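Local coordinates for glycoside hydrolase (Streptococcus pneumoniae serotype 4, PDB 6ORH), which probably hydrolyses alpha-L-fucosidic linkages, acting as a family 29 glycoside hydrolase in the breakdown of host carbohydrate antigens, at residues Val396-Asp401 with Gln405-Gly410. The protein carries 2 engineered substitutions. Residues are numbered along the deposited sequence; the frame is centred on the assembly and turned at random.
Sequences VQVEVD and QEFGSG
Val-396 and Val-398 pair antiparallel with Gly-408 and Gln-405 as two hydrogen-bonded pairs, and the 396-400 and 405-410 strand axes run at 151° to each other. At the Val-398 pair, Gln-405 N gives a nearly straight bond to Val-398 O at 2.8 Å, and Val-398 N returns one to Gln-405 O. Gln-397 and Glu-406 form a non-hydrogen-bonded pair, and between it and Val-396 the register slips by one residue. Val-396 O accepts from Phe-407 N at 2.9 Å and, weakly, from Gly-408 N at 3.4 Å, while Val-396 N donates to Gly-408 O. Two successive residues thus face Val-396, and Phe-407 turns its psi to -50° to fit the extra one.

The bulge drops the Phe-407 side chain onto the face that carries Val-396 and Val-398. With CG anti to the backbone N (chi1 -179°), Phe-407 lies alongside Val-396, whose CG1 rests 3.8 Å from Phe-407 CB, and Val-398 CG1 comes within 4.2 Å of Phe-407 CD1; both methyl groups meet the ring obliquely. Ile-379 of strand 378-382, in the other five-stranded sheet, packs against both Val-396 and Phe-407. Nearer the turn, the extended Gln-405 crosses Val-400 at about a right angle, bringing its NE2 to 3.5 Å from Val-400 CB. Its other amide atom, OE1, is tied to Val-400 O by a water that donates to both.

The Gln-397 and Glu-406 side chains point apart; Glu-406 OE2 accepts from Gln-215 N and makes a salt bridge with Arg-216, both of the second subunit. Gln-405 also touches a bound N-acetylglucosamine, in a glycan pocket it shares with Val-403 and Trp-404. The whole is a beta hairpin with a classic bulge, set at the edge of a five-stranded antiparallel sheet in the F5/8 type C, galactose-binding-like region.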
loop_
_atom_site.group_PDB
_atom_site.type_symbol
_atom_site.label_atom_id
_atom_site.label_comp_id
_atom_site.label_asym_id
_atom_site.label_seq_id
_atom_site.Cartn_x
_atom_site.Cartn_y
_atom_site.Cartn_z
ATOM N N VAL A 396 -14.777 6.010 1.664
ATOM C CA VAL A 396 -15.990 5.571 0.995
ATOM C C VAL A 396 -16.706 4.614 1.942
ATOM O O VAL A 396 -16.089 3.758 2.571
ATOM C CB VAL A 396 -15.614 4.844 -0.310
ATOM C CG1 VAL A 396 -16.861 4.313 -1.014
ATOM C CG2 VAL A 396 -14.902 5.799 -1.252
ATOM N N GLN A 397 -18.037 4.754 2.030
ATOM C CA GLN A 397 -18.804 3.826 2.843
ATOM C C GLN A 397 -19.985 3.305 2.034
ATOM O O GLN A 397 -20.397 3.928 1.056
ATOM C CB GLN A 397 -19.374 4.492 4.099
ATOM C CG GLN A 397 -18.433 5.462 4.783
ATOM C CD GLN A 397 -19.188 6.098 5.915
ATOM O OE1 GLN A 397 -20.276 6.637 5.724
ATOM N NE2 GLN A 397 -18.638 5.979 7.111
ATOM N N VAL A 398 -20.515 2.159 2.463
ATOM C CA VAL A 398 -21.680 1.564 1.821
ATOM C C VAL A 398 -22.670 1.162 2.910
ATOM O O VAL A 398 -22.255 0.756 3.990
ATOM C CB VAL A 398 -21.289 0.383 0.918
ATOM C CG1 VAL A 398 -20.500 0.867 -0.303
ATOM C CG2 VAL A 398 -20.495 -0.676 1.664
ATOM N N GLU A 399 -23.964 1.342 2.637
ATOM C CA GLU A 399 -24.962 0.969 3.635
ATOM C C GLU A 399 -25.321 -0.508 3.472
ATOM O O GLU A 399 -25.716 -0.932 2.389
ATOM C CB GLU A 399 -26.196 1.858 3.512
ATOM C CG GLU A 399 -27.153 1.671 4.696
ATOM C CD GLU A 399 -28.376 2.578 4.637
ATOM O OE1 GLU A 399 -28.871 2.818 3.524
ATOM O OE2 GLU A 399 -28.802 3.077 5.708
ATOM N N VAL A 400 -25.178 -1.264 4.569
ATOM C CA VAL A 400 -25.407 -2.698 4.577
ATOM C C VAL A 400 -26.326 -2.984 5.752
ATOM O O VAL A 400 -25.939 -2.813 6.917
ATOM C CB VAL A 400 -24.095 -3.501 4.660
ATOM C CG1 VAL A 400 -24.360 -4.999 4.736
ATOM C CG2 VAL A 400 -23.165 -3.178 3.499
ATOM N N ASP A 401 -27.566 -3.371 5.421
ATOM C CA ASP A 401 -28.547 -3.712 6.437
ATOM C C ASP A 401 -28.729 -2.550 7.410
ATOM O O ASP A 401 -28.817 -2.755 8.620
ATOM C CB ASP A 401 -28.140 -4.996 7.164
ATOM C CG ASP A 401 -28.610 -6.233 6.434
ATOM O OD1 ASP A 401 -29.833 -6.478 6.462
ATOM O OD2 ASP A 401 -27.758 -6.917 5.822
ATOM N N GLN A 405 -21.076 1.054 6.557
ATOM C CA GLN A 405 -19.882 0.260 6.812
ATOM C C GLN A 405 -18.778 0.741 5.876
ATOM O O GLN A 405 -19.043 1.295 4.822
ATOM C CB GLN A 405 -20.171 -1.231 6.621
ATOM C CG GLN A 405 -20.997 -1.834 7.756
ATOM C CD GLN A 405 -21.347 -3.287 7.524
ATOM O OE1 GLN A 405 -21.945 -3.944 8.380
ATOM N NE2 GLN A 405 -21.000 -3.799 6.350
ATOM N N GLU A 406 -17.523 0.495 6.251
ATOM C CA GLU A 406 -16.458 1.046 5.420
ATOM C C GLU A 406 -16.300 0.210 4.162
ATOM O O GLU A 406 -16.482 -1.023 4.165
ATOM C CB GLU A 406 -15.147 1.187 6.189
ATOM C CG GLU A 406 -14.753 -0.093 6.862
ATOM C CD GLU A 406 -13.395 -0.016 7.523
ATOM O OE1 GLU A 406 -13.237 0.784 8.505
ATOM O OE2 GLU A 406 -12.540 -0.763 7.080
ATOM N N PHE A 407 -16.012 0.925 3.066
ATOM C CA PHE A 407 -15.624 0.273 1.826
ATOM C C PHE A 407 -14.113 0.386 1.655
ATOM O O PHE A 407 -13.445 -0.620 1.443
ATOM C CB PHE A 407 -16.369 0.921 0.661
ATOM C CG PHE A 407 -16.051 0.286 -0.675
ATOM C CD1 PHE A 407 -16.737 -0.837 -1.104
ATOM C CD2 PHE A 407 -15.064 0.819 -1.492
ATOM C CE1 PHE A 407 -16.456 -1.400 -2.346
ATOM C CE2 PHE A 407 -14.762 0.242 -2.719
ATOM C CZ PHE A 407 -15.451 -0.874 -3.137
ATOM N N GLY A 408 -13.589 1.599 1.810
ATOM C CA GLY A 408 -12.143 1.787 1.746
ATOM C C GLY A 408 -11.796 3.259 1.985
ATOM O O GLY A 408 -12.675 4.105 2.180
ATOM N N SER A 409 -10.488 3.553 1.992
ATOM C CA SER A 409 -10.063 4.931 2.179
ATOM C C SER A 409 -8.793 5.160 1.376
ATOM O O SER A 409 -8.119 4.210 0.955
ATOM C CB SER A 409 -9.813 5.268 3.643
ATOM O OG SER A 409 -8.693 4.550 4.145
ATOM N N GLY A 410 -8.455 6.439 1.249
ATOM C CA GLY A 410 -7.246 6.803 0.527
ATOM C C GLY A 410 -6.780 8.206 0.873
ATOM O O GLY A 410 -7.383 8.925 1.687
HETATM O O HOH W 1 -24.687 -4.361 8.777
#